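Local atomic coordinates of protein TASOR (Homo sapiens, PDB entry 6TL1), a protein that acts, as a component of the HUSH complex, in maintaining transcriptional silencing at H3K9me3-rich loci, this chain being its pseudo-PARP domain. Residues Ser95-Leu100 and Arg175-Thr180; Gly106-Arg111 and Gln181-Glu186; Phe132-Gly137 and Arg197-Tyr202; Lys138-Tyr143 and Glu158-Lys163. All coordinates share one frame; numbering follows the deposited sequence.

Contact 1 of 4, residues Ser95-Leu100 and Arg175-Thr180; sequences SKITIL and RAYELT
Ile-99 and Glu-178 mark the closest approach of the two backbones, their CA atoms 6.8 Å apart, where an irregular loop of the pseudo-PARP domain runs past the short helix 176-179. Arg-175 takes the N-cap position of this helix, and Thr-180 is the residue at which the chain leaves helical geometry. The loop is itself shaped by an ST turn: Ser-95 OG accepts the backbone N-H of Ile-97 at 3.0 Å, almost in line. Between loop and helix the direct contact is apolar, made by two isoleucines spaced two residues apart. Ile-97 sends CD1 obliquely to the ring of Tyr-177, reaching CE2 at 3.7 Å, while its CG2 branch rests more loosely near Glu-178 CG. Ile-99 spreads its two branches over the helix. CG2 comes to 3.4 Å from the backbone O of Glu-178, and CG1, set trans to the backbone N (chi1 -165°), carries CD1 outward to Leu-179. Tyr-177 can swing its ring toward the loop because its CG lies trans to the backbone N (chi1 170°). A water bonded to Ser-95 OG at 3.0 Å reaches Tyr-177 OH in a weak bond of 3.4 Å. The side chains of Ile-99 and Leu-179 are crossed nearly perpendicularly, and CD1 of Ile-99 lies 3.5 Å from CD2 of Leu-179, closer than usual van der Waals contact.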
# COMPACT_ATOMS: atom_id res chain seq x y z
N SER A 95 6.71 -0.99 -9.57
CA SER A 95 5.48 -1.58 -10.06
C SER A 95 5.45 -1.49 -11.58
O SER A 95 6.13 -0.67 -12.19
CB SER A 95 4.25 -0.88 -9.47
OG SER A 95 3.08 -1.33 -10.12
N LYS A 96 4.64 -2.35 -12.19
CA LYS A 96 4.41 -2.29 -13.63
C LYS A 96 3.03 -1.77 -13.98
O LYS A 96 2.69 -1.68 -15.16
CB LYS A 96 4.68 -3.66 -14.27
CG LYS A 96 6.16 -4.01 -14.15
CD LYS A 96 6.66 -4.82 -15.33
CE LYS A 96 8.18 -4.74 -15.41
NZ LYS A 96 8.61 -3.87 -16.55
N ILE A 97 2.22 -1.43 -12.98
CA ILE A 97 0.90 -0.87 -13.20
C ILE A 97 1.02 0.52 -13.81
O ILE A 97 1.92 1.30 -13.45
CB ILE A 97 0.14 -0.84 -11.86
CG1 ILE A 97 0.12 -2.24 -11.25
CG2 ILE A 97 -1.27 -0.31 -12.04
CD1 ILE A 97 -0.42 -2.25 -9.83
N THR A 98 0.12 0.85 -14.74
CA THR A 98 0.11 2.14 -15.42
C THR A 98 -1.21 2.88 -15.30
O THR A 98 -1.30 4.03 -15.74
CB THR A 98 0.45 1.95 -16.90
OG1 THR A 98 -0.52 1.07 -17.49
CG2 THR A 98 1.83 1.33 -17.07
N ILE A 99 -2.22 2.27 -14.69
CA ILE A 99 -3.60 2.74 -14.80
C ILE A 99 -3.80 4.12 -14.18
O ILE A 99 -4.64 4.90 -14.65
CB ILE A 99 -4.52 1.67 -14.18
CG1 ILE A 99 -5.97 1.89 -14.57
CG2 ILE A 99 -4.39 1.61 -12.67
CD1 ILE A 99 -6.85 0.81 -14.00
N LEU A 100 -3.07 4.46 -13.11
CA LEU A 100 -3.24 5.74 -12.42
C LEU A 100 -2.10 6.71 -12.70
O LEU A 100 -2.04 7.79 -12.09
CB LEU A 100 -3.35 5.51 -10.91
CG LEU A 100 -4.51 4.67 -10.38
CD1 LEU A 100 -4.47 4.62 -8.86
CD2 LEU A 100 -5.88 5.16 -10.89
N ARG A 175 -9.89 -6.59 -14.01
CA ARG A 175 -8.89 -5.61 -13.59
C ARG A 175 -9.13 -5.10 -12.18
O ARG A 175 -8.77 -3.97 -11.85
CB ARG A 175 -8.81 -4.44 -14.57
CG ARG A 175 -8.38 -4.84 -15.97
CD ARG A 175 -6.87 -5.09 -16.07
NE ARG A 175 -6.45 -5.11 -17.47
CZ ARG A 175 -6.45 -6.19 -18.24
NH1 ARG A 175 -6.85 -7.36 -17.75
NH2 ARG A 175 -6.06 -6.10 -19.51
N ALA A 176 -9.75 -5.94 -11.34
CA ALA A 176 -9.99 -5.57 -9.95
C ALA A 176 -8.70 -5.17 -9.25
O ALA A 176 -8.67 -4.22 -8.47
CB ALA A 176 -10.66 -6.74 -9.22
N TYR A 177 -7.61 -5.89 -9.53
CA TYR A 177 -6.34 -5.61 -8.89
C TYR A 177 -5.84 -4.20 -9.22
O TYR A 177 -5.50 -3.43 -8.32
CB TYR A 177 -5.33 -6.67 -9.31
CG TYR A 177 -3.92 -6.34 -8.91
CD1 TYR A 177 -3.56 -6.31 -7.58
CD2 TYR A 177 -2.95 -6.07 -9.87
CE1 TYR A 177 -2.27 -6.01 -7.20
CE2 TYR A 177 -1.66 -5.76 -9.50
CZ TYR A 177 -1.32 -5.74 -8.17
OH TYR A 177 -0.04 -5.44 -7.77
N GLU A 178 -5.79 -3.84 -10.51
CA GLU A 178 -5.31 -2.52 -10.92
C GLU A 178 -6.28 -1.41 -10.53
O GLU A 178 -5.84 -0.28 -10.25
CB GLU A 178 -5.04 -2.50 -12.42
CG GLU A 178 -3.91 -3.44 -12.82
CD GLU A 178 -4.40 -4.86 -13.15
OE1 GLU A 178 -5.48 -5.26 -12.65
OE2 GLU A 178 -3.68 -5.58 -13.87
N LEU A 179 -7.59 -1.67 -10.54
CA LEU A 179 -8.53 -0.61 -10.22
C LEU A 179 -8.63 -0.32 -8.72
O LEU A 179 -9.20 0.72 -8.35
CB LEU A 179 -9.92 -0.96 -10.76
CG LEU A 179 -10.11 -0.91 -12.28
CD1 LEU A 179 -11.42 -1.62 -12.67
CD2 LEU A 179 -10.12 0.54 -12.80
N THR A 180 -8.11 -1.19 -7.85
CA THR A 180 -8.16 -0.98 -6.41
C THR A 180 -6.79 -0.61 -5.84
O THR A 180 -6.45 -1.01 -4.73
CB THR A 180 -8.73 -2.20 -5.69
OG1 THR A 180 -7.91 -3.34 -5.97
CG2 THR A 180 -10.17 -2.48 -6.16
O HOH W 1 2.55 -3.32 -7.99

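Contact 2 of 4, residues Gly106-Arg111 and Gln181-Glu186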
# COMPACT_ATOMS: atom_id res chain seq x y z
N GLY A 106 5.44 7.36 -9.48
CA GLY A 106 4.73 7.11 -8.25
C GLY A 106 4.90 5.67 -7.83
O GLY A 106 5.55 4.88 -8.51
N VAL A 107 4.32 5.34 -6.68
CA VAL A 107 4.38 3.99 -6.14
C VAL A 107 2.96 3.48 -5.96
O VAL A 107 2.06 4.23 -5.56
CB VAL A 107 5.19 3.94 -4.83
CG1 VAL A 107 6.57 4.58 -5.05
CG2 VAL A 107 4.45 4.63 -3.68
N TYR A 108 2.74 2.22 -6.29
CA TYR A 108 1.42 1.60 -6.27
C TYR A 108 1.30 0.68 -5.06
O TYR A 108 2.17 -0.17 -4.83
CB TYR A 108 1.18 0.82 -7.55
CG TYR A 108 0.75 1.63 -8.75
CD1 TYR A 108 -0.59 1.89 -8.98
CD2 TYR A 108 1.69 2.10 -9.67
CE1 TYR A 108 -0.99 2.61 -10.06
CE2 TYR A 108 1.28 2.82 -10.78
CZ TYR A 108 -0.06 3.07 -10.97
OH TYR A 108 -0.51 3.78 -12.06
N LEU A 109 0.22 0.82 -4.30
CA LEU A 109 -0.08 -0.07 -3.18
C LEU A 109 -1.50 -0.61 -3.30
O LEU A 109 -2.39 0.11 -3.75
CB LEU A 109 0.10 0.65 -1.81
CG LEU A 109 1.49 1.18 -1.47
CD1 LEU A 109 1.50 1.91 -0.16
CD2 LEU A 109 2.43 -0.02 -1.35
N SER A 110 -1.71 -1.86 -2.88
CA SER A 110 -3.05 -2.46 -2.90
C SER A 110 -3.89 -1.90 -1.77
O SER A 110 -3.43 -1.76 -0.63
CB SER A 110 -3.00 -3.98 -2.75
OG SER A 110 -2.57 -4.64 -3.91
N ARG A 111 -5.14 -1.58 -2.08
CA ARG A 111 -6.12 -1.18 -1.08
C ARG A 111 -6.57 -2.37 -0.23
O ARG A 111 -6.94 -2.20 0.94
CB ARG A 111 -7.33 -0.54 -1.77
CG ARG A 111 -8.56 -0.33 -0.91
CD ARG A 111 -9.50 0.70 -1.53
NE ARG A 111 -10.80 0.70 -0.86
CZ ARG A 111 -11.93 1.18 -1.39
NH1 ARG A 111 -11.93 1.70 -2.61
NH2 ARG A 111 -13.06 1.15 -0.69
N GLN A 181 -5.99 0.11 -6.62
CA GLN A 181 -4.69 0.55 -6.17
C GLN A 181 -4.75 1.97 -5.63
O GLN A 181 -5.65 2.75 -5.94
CB GLN A 181 -3.66 0.50 -7.30
CG GLN A 181 -3.47 -0.87 -7.87
CD GLN A 181 -2.62 -1.72 -6.96
OE1 GLN A 181 -1.51 -1.34 -6.58
NE2 GLN A 181 -3.17 -2.88 -6.57
N TYR A 182 -3.77 2.27 -4.78
CA TYR A 182 -3.41 3.63 -4.40
C TYR A 182 -2.13 4.00 -5.13
O TYR A 182 -1.23 3.16 -5.26
CB TYR A 182 -3.19 3.74 -2.89
CG TYR A 182 -4.42 3.56 -2.03
CD1 TYR A 182 -5.62 4.17 -2.35
CD2 TYR A 182 -4.38 2.77 -0.88
CE1 TYR A 182 -6.75 4.01 -1.56
CE2 TYR A 182 -5.51 2.60 -0.08
CZ TYR A 182 -6.69 3.22 -0.43
OH TYR A 182 -7.81 3.07 0.35
N TYR A 183 -2.02 5.24 -5.59
CA TYR A 183 -0.85 5.72 -6.32
C TYR A 183 -0.29 6.94 -5.60
O TYR A 183 -0.87 8.03 -5.69
CB TYR A 183 -1.23 6.04 -7.76
CG TYR A 183 -0.14 6.61 -8.65
CD1 TYR A 183 0.89 5.81 -9.12
CD2 TYR A 183 -0.19 7.93 -9.08
CE1 TYR A 183 1.86 6.33 -9.99
CE2 TYR A 183 0.78 8.46 -9.94
CZ TYR A 183 1.79 7.65 -10.39
OH TYR A 183 2.74 8.16 -11.24
N PHE A 184 0.79 6.74 -4.85
CA PHE A 184 1.39 7.78 -4.02
C PHE A 184 2.58 8.42 -4.72
O PHE A 184 3.39 7.74 -5.36
CB PHE A 184 1.83 7.19 -2.68
CG PHE A 184 0.68 6.85 -1.78
CD1 PHE A 184 0.14 7.81 -0.94
CD2 PHE A 184 0.13 5.58 -1.79
CE1 PHE A 184 -0.93 7.50 -0.11
CE2 PHE A 184 -0.93 5.27 -0.96
CZ PHE A 184 -1.47 6.24 -0.13
N TYR A 185 2.70 9.73 -4.59
CA TYR A 185 3.79 10.44 -5.23
C TYR A 185 4.05 11.69 -4.41
O TYR A 185 3.25 12.09 -3.57
CB TYR A 185 3.46 10.79 -6.68
CG TYR A 185 2.17 11.56 -6.74
CD1 TYR A 185 2.16 12.94 -6.58
CD2 TYR A 185 0.97 10.91 -6.94
CE1 TYR A 185 0.98 13.65 -6.61
CE2 TYR A 185 -0.22 11.61 -7.00
CZ TYR A 185 -0.22 12.97 -6.83
OH TYR A 185 -1.40 13.67 -6.87
N GLU A 186 5.18 12.33 -4.70
CA GLU A 186 5.50 13.57 -4.01
C GLU A 186 6.43 14.38 -4.89
O GLU A 186 7.47 13.88 -5.33
CB GLU A 186 6.14 13.29 -2.65
CG GLU A 186 6.33 14.52 -1.81
CD GLU A 186 6.74 14.23 -0.38
OE1 GLU A 186 7.20 13.10 -0.09
OE2 GLU A 186 6.62 15.14 0.46
O HOH W 2 0.85 -2.54 -5.94
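Tyr-108 and Tyr-183 face each other as a non-hydrogen-bonded pair on one side of two antiparallel strands, the edge strand 107-110 and its neighbour 181-184 in the four-stranded mixed sheet. Their rings meet obliquely, with centroids 4.8 Å apart and planes inclined by 47°. CD1 of Tyr-183 lies over one face of the Tyr-108 ring, offset toward its rim and 3.4 Å from CZ, whereas Gln-181 CB fills in at the edge of that ring. The Tyr-183 ring also passes Gly-106, CE1 3.4 Å from the glycine CA. On the other side of the sheet Val-107 CG2 meets Phe-184 CB, and Leu-109 CD1 approaches the Phe-184 ring. Farther along, Arg-111 runs extended past Tyr-182, with CB over one ring face and CD 3.5 Å from the phenol OH; the guanidinium plane is within 11° of the ring plane, and its NH1 bonds to Asn-166. Gln-181 is bent at chi2 (-77°), which brings its NE2, also bonded to Tyr-177 O, to Ser-110 OG at 3.2 Å; that hydroxyl also bonds Leu-115 O. A water donates to Gln-181 OE1 and, weakly, to Tyr-108 O. Four backbone hydrogen bonds join Val-107 with Phe-184 and Leu-109 with Tyr-182, between an aromatic layer and a mixed aromatic and aliphatic one. Bonds of Tyr-108 OH to Gly-101 and Leu-100, and of Tyr-183 OH to Ser-102, fix where both buried rings lie.

Contact 3 of 4, residues Phe132-Gly137 and Arg197-Tyr202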
# COMPACT_ATOMS: atom_id res chain seq x y z
N PHE A 132 2.01 -1.16 4.88
CA PHE A 132 2.46 0.23 4.96
C PHE A 132 1.42 1.05 5.70
O PHE A 132 0.22 0.90 5.47
CB PHE A 132 2.66 0.84 3.58
CG PHE A 132 3.76 0.21 2.80
CD1 PHE A 132 3.51 -0.88 1.98
CD2 PHE A 132 5.06 0.70 2.89
CE1 PHE A 132 4.54 -1.46 1.26
CE2 PHE A 132 6.09 0.12 2.19
CZ PHE A 132 5.83 -0.98 1.37
N LYS A 133 1.89 1.96 6.55
CA LYS A 133 1.01 3.03 6.97
C LYS A 133 1.13 4.15 5.94
O LYS A 133 2.20 4.39 5.38
CB LYS A 133 1.34 3.53 8.38
CG LYS A 133 2.64 4.27 8.55
CD LYS A 133 2.70 4.86 9.97
CE LYS A 133 4.05 5.52 10.29
NZ LYS A 133 4.11 5.91 11.74
N ILE A 134 -0.01 4.78 5.64
CA ILE A 134 -0.09 5.78 4.59
C ILE A 134 -0.95 6.92 5.10
O ILE A 134 -1.74 6.77 6.03
CB ILE A 134 -0.69 5.23 3.27
CG1 ILE A 134 -2.08 4.65 3.56
CG2 ILE A 134 0.24 4.21 2.67
CD1 ILE A 134 -2.82 4.13 2.33
N MET A 135 -0.79 8.07 4.45
CA MET A 135 -1.73 9.18 4.54
C MET A 135 -2.23 9.46 3.14
O MET A 135 -1.48 9.94 2.28
CB MET A 135 -1.07 10.41 5.15
CG MET A 135 -0.68 10.21 6.60
SD MET A 135 0.03 11.71 7.28
CE MET A 135 1.64 11.61 6.51
N LYS A 136 -3.51 9.14 2.90
CA LYS A 136 -4.04 9.41 1.59
C LYS A 136 -4.18 10.91 1.37
O LYS A 136 -4.17 11.35 0.22
CB LYS A 136 -5.39 8.72 1.39
CG LYS A 136 -5.35 7.21 1.55
CD LYS A 136 -6.58 6.57 0.89
CE LYS A 136 -7.77 6.49 1.82
NZ LYS A 136 -7.49 5.69 3.04
N GLY A 137 -4.28 11.69 2.44
CA GLY A 137 -4.34 13.13 2.32
C GLY A 137 -5.50 13.57 1.44
O GLY A 137 -6.60 13.01 1.49
N ARG A 197 7.18 10.32 0.99
CA ARG A 197 7.40 10.15 2.43
C ARG A 197 6.13 9.87 3.22
O ARG A 197 6.24 9.48 4.40
CB ARG A 197 8.08 11.39 3.03
CG ARG A 197 9.31 11.93 2.30
CD ARG A 197 9.68 13.32 2.84
NE ARG A 197 8.80 14.36 2.36
CZ ARG A 197 8.74 15.58 2.88
NH1 ARG A 197 7.91 16.48 2.38
NH2 ARG A 197 9.47 15.89 3.94
N HIS A 198 4.94 10.01 2.62
CA HIS A 198 3.70 9.68 3.31
C HIS A 198 3.31 8.21 3.13
O HIS A 198 2.15 7.85 3.33
CB HIS A 198 2.57 10.64 2.88
CG HIS A 198 2.42 10.82 1.41
ND1 HIS A 198 3.47 11.17 0.58
CD2 HIS A 198 1.32 10.78 0.61
CE1 HIS A 198 3.04 11.28 -0.66
NE2 HIS A 198 1.73 11.05 -0.67
N VAL A 199 4.28 7.37 2.79
CA VAL A 199 4.19 5.92 2.76
C VAL A 199 5.33 5.39 3.61
O VAL A 199 6.49 5.76 3.40
CB VAL A 199 4.31 5.39 1.32
CG1 VAL A 199 4.47 3.89 1.32
CG2 VAL A 199 3.09 5.84 0.48
N CYS A 200 5.00 4.55 4.60
CA CYS A 200 6.01 4.06 5.54
C CYS A 200 5.76 2.60 5.90
O CYS A 200 4.64 2.26 6.33
CB CYS A 200 6.03 4.92 6.80
SG CYS A 200 7.38 4.54 7.93
N PRO A 201 6.74 1.71 5.74
CA PRO A 201 6.54 0.31 6.15
C PRO A 201 6.29 0.20 7.64
O PRO A 201 6.97 0.83 8.46
CB PRO A 201 7.85 -0.37 5.74
CG PRO A 201 8.85 0.72 5.73
CD PRO A 201 8.12 1.97 5.30
N TYR A 202 5.28 -0.59 7.99
CA TYR A 202 4.78 -0.76 9.35
C TYR A 202 4.88 -2.19 9.86
O TYR A 202 5.25 -2.40 11.02
CB TYR A 202 3.31 -0.29 9.39
CG TYR A 202 2.60 -0.51 10.70
CD1 TYR A 202 2.77 0.38 11.75
CD2 TYR A 202 1.75 -1.60 10.88
CE1 TYR A 202 2.13 0.19 12.96
CE2 TYR A 202 1.11 -1.81 12.08
CZ TYR A 202 1.29 -0.91 13.11
OH TYR A 202 0.64 -1.11 14.31
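Lys-133 and Cys-200 form the hydrogen-bonded pair that joins the strands: Lys-133 N donates to Cys-200 O at 2.8 Å, and Cys-200 N returns a bond to Lys-133 O at 2.9 Å. A longer bond, Met-135 N to His-198 O at 3.2 Å, adds a third backbone link, and the same carbonyl also receives a CA-H contact from Ile-134. The bond of His-198 NE2 to Glu-158 O sets the imidazole, with CD2 lying 3.4 Å from Met-135 O near the ring plane. The methyl end of Met-135, brought back by a bend at chi3 (-76°), rests on His-198 CB. On one face of the sheet Ile-134 and Val-199 lie side by side, CG2 to CG2 at 3.9 Å. The other Val-199 branch, CG1, reaches Phe-132 CD2 at 3.6 Å. The Phe-132 ring then passes along the Pro-201 backbone, CD2 3.5 Å from the proline N. On the opposite face the aliphatic chain of Lys-133 extends past Cys-200, while helix 45-60 covers this side through Phe-51, which touches Lys-133 and Met-135. Ile-134 and Val-199 instead face Phe-184 and Leu-109 of the mixed sheet. The arrangement is that of the middle strand and its inner neighbour in the antiparallel sheet of a PARP-like fold, packed between a helix and a second sheet.

Contact 4 of 4, residues Lys138-Tyr143 and Glu158-Lys163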
# COMPACT_ATOMS: atom_id res chain seq x y z
N LYS A 138 -5.24 14.59 0.63
CA LYS A 138 -6.22 15.06 -0.34
C LYS A 138 -6.08 14.18 -1.57
O LYS A 138 -5.03 14.15 -2.23
CB LYS A 138 -6.02 16.54 -0.67
CG LYS A 138 -6.80 17.00 -1.89
CD LYS A 138 -6.98 18.51 -1.94
CE LYS A 138 -8.19 18.95 -1.09
NZ LYS A 138 -9.50 18.77 -1.79
N ILE A 139 -7.13 13.45 -1.87
CA ILE A 139 -7.13 12.42 -2.89
C ILE A 139 -7.54 13.04 -4.22
O ILE A 139 -8.42 13.89 -4.26
CB ILE A 139 -8.10 11.28 -2.50
CG1 ILE A 139 -7.68 10.68 -1.15
CG2 ILE A 139 -8.14 10.22 -3.57
CD1 ILE A 139 -8.70 9.73 -0.55
N LYS A 140 -6.88 12.62 -5.29
CA LYS A 140 -7.29 12.96 -6.65
C LYS A 140 -7.88 11.69 -7.25
O LYS A 140 -7.17 10.68 -7.38
CB LYS A 140 -6.11 13.47 -7.48
CG LYS A 140 -6.39 13.70 -8.95
CD LYS A 140 -7.46 14.77 -9.19
CE LYS A 140 -7.55 15.10 -10.68
NZ LYS A 140 -8.51 16.20 -10.95
N SER A 141 -9.17 11.72 -7.56
CA SER A 141 -9.86 10.60 -8.18
C SER A 141 -9.83 10.75 -9.69
O SER A 141 -10.21 11.80 -10.22
CB SER A 141 -11.31 10.53 -7.70
OG SER A 141 -11.38 10.13 -6.35
N ILE A 142 -9.38 9.71 -10.40
CA ILE A 142 -9.27 9.79 -11.85
C ILE A 142 -10.00 8.63 -12.49
O ILE A 142 -10.08 7.53 -11.93
CB ILE A 142 -7.80 9.85 -12.32
CG1 ILE A 142 -7.02 8.63 -11.84
CG2 ILE A 142 -7.11 11.14 -11.82
CD1 ILE A 142 -5.63 8.53 -12.43
N TYR A 143 -10.54 8.87 -13.67
CA TYR A 143 -11.15 7.80 -14.45
C TYR A 143 -10.08 6.96 -15.13
O TYR A 143 -9.01 7.45 -15.50
CB TYR A 143 -12.09 8.39 -15.49
CG TYR A 143 -13.36 8.95 -14.89
CD1 TYR A 143 -13.43 10.27 -14.45
CD2 TYR A 143 -14.48 8.15 -14.75
CE1 TYR A 143 -14.60 10.77 -13.90
CE2 TYR A 143 -15.65 8.65 -14.21
CZ TYR A 143 -15.71 9.95 -13.79
OH TYR A 143 -16.88 10.43 -13.26
N GLU A 158 -2.10 14.14 -2.56
CA GLU A 158 -1.17 13.15 -2.04
C GLU A 158 -1.14 11.85 -2.82
O GLU A 158 -0.12 11.15 -2.79
CB GLU A 158 -1.46 12.86 -0.56
CG GLU A 158 -0.88 13.92 0.39
CD GLU A 158 -1.36 15.33 0.09
OE1 GLU A 158 -2.51 15.64 0.45
OE2 GLU A 158 -0.61 16.11 -0.55
N CYS A 159 -2.23 11.49 -3.52
CA CYS A 159 -2.25 10.22 -4.22
C CYS A 159 -3.33 10.27 -5.30
O CYS A 159 -4.19 11.16 -5.30
CB CYS A 159 -2.51 9.02 -3.30
SG CYS A 159 -4.14 9.07 -2.49
N HIS A 160 -3.25 9.34 -6.23
CA HIS A 160 -4.35 9.05 -7.14
C HIS A 160 -5.07 7.79 -6.70
O HIS A 160 -4.43 6.86 -6.18
CB HIS A 160 -3.85 8.86 -8.57
CG HIS A 160 -3.33 10.11 -9.21
ND1 HIS A 160 -2.76 10.11 -10.47
CD2 HIS A 160 -3.29 11.39 -8.78
CE1 HIS A 160 -2.41 11.34 -10.79
NE2 HIS A 160 -2.71 12.14 -9.78
N VAL A 161 -6.38 7.73 -6.94
CA VAL A 161 -7.17 6.52 -6.78
C VAL A 161 -8.13 6.45 -7.96
O VAL A 161 -8.37 7.44 -8.65
CB VAL A 161 -7.98 6.44 -5.45
CG1 VAL A 161 -7.07 6.64 -4.25
CG2 VAL A 161 -9.12 7.45 -5.45
N SER A 162 -8.66 5.25 -8.21
CA SER A 162 -9.62 5.07 -9.30
C SER A 162 -10.98 5.62 -8.89
O SER A 162 -11.53 5.23 -7.86
CB SER A 162 -9.75 3.60 -9.67
OG SER A 162 -8.54 3.16 -10.27
N LYS A 163 -11.55 6.44 -9.77
CA LYS A 163 -12.80 7.16 -9.48
C LYS A 163 -13.92 6.27 -8.95
O LYS A 163 -14.59 6.61 -7.97
CB LYS A 163 -13.28 7.88 -10.74
CG LYS A 163 -14.46 8.80 -10.50
CD LYS A 163 -14.00 10.16 -10.02
CE LYS A 163 -15.15 10.91 -9.38
NZ LYS A 163 -16.38 10.82 -10.23
O HOH W 3 -8.87 4.58 -12.65
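Lys-138 and Glu-158 begin a ladder of backbone hydrogen bonds that joins the parallel strands 139-142 and 159-162. Glu-158 N donates to Lys-138 O. The bonds Lys-140 N to Cys-159 O and Val-161 N to Lys-140 O, both 3.1 Å, follow, and Ile-142 N to Val-161 O continues the alternation. The last bond, Lys-163 N to Ile-142 O at 2.8 Å, is short but arrives from above the carbonyl plane. A water beside it connects Ile-142 O with Ser-162 OG. Side chains add two polar links. Glu-158, bent at chi2 (57°), curls back to receive Lys-138 N on OE1 at 2.9 Å, on the anti side and with the donor tilted from the carboxylate plane; its OE2 pairs with Arg-63. At the other end Lys-163 NZ donates to Tyr-143 OH at 3.1 Å. The same lysine makes a CH-pi contact, its CG 3.9 Å from the centroid of the Tyr-143 ring and 18° off the normal, while CD rests on Ser-141 CB. Van der Waals packing lines both faces. On one, Ile-139 and Val-161 are set nearly perpendicular and meet tightly, CG2 to CG2 at 3.5 Å. On the other, Lys-140 runs beside His-160, with CB 3.7 Å from CD2, and Ile-142 CD1 approaches ND1 of the imidazole. Both nitrogens of His-160 have partners beyond the pair, ND1 with Leu-100 O and NE2 with Thr-154, so its ring orientation is fixed. With Arg-63 close by, the Glu-158 carboxylate is probably ionised and would polarise the Lys-138 N-H it accepts.

In the fold
Following the chain, the loop 95-100 and strand 107-110 come first, and both pair with segments some 70 residues later. Strand 126-134 then runs into strand 139-142. Contact 4 joins segments 138-143 and 158-163, with 14 residues between them; it is the shortest closure and lies within the spans of the other three. Helix 176-179 next closes contact 1, strand 181-184 closes contact 2, and strand 199-209 closes contact 3. These three cross one another pairwise. Contacts 2 and 4 build the mixed sheet, joined where strand 181-184 borders 159-162. Contact 1 packs loop and helix at its end, and contact 3 supplies the facing antiparallel sheet, bridged to contact 2 by Glu-186 and Arg-197.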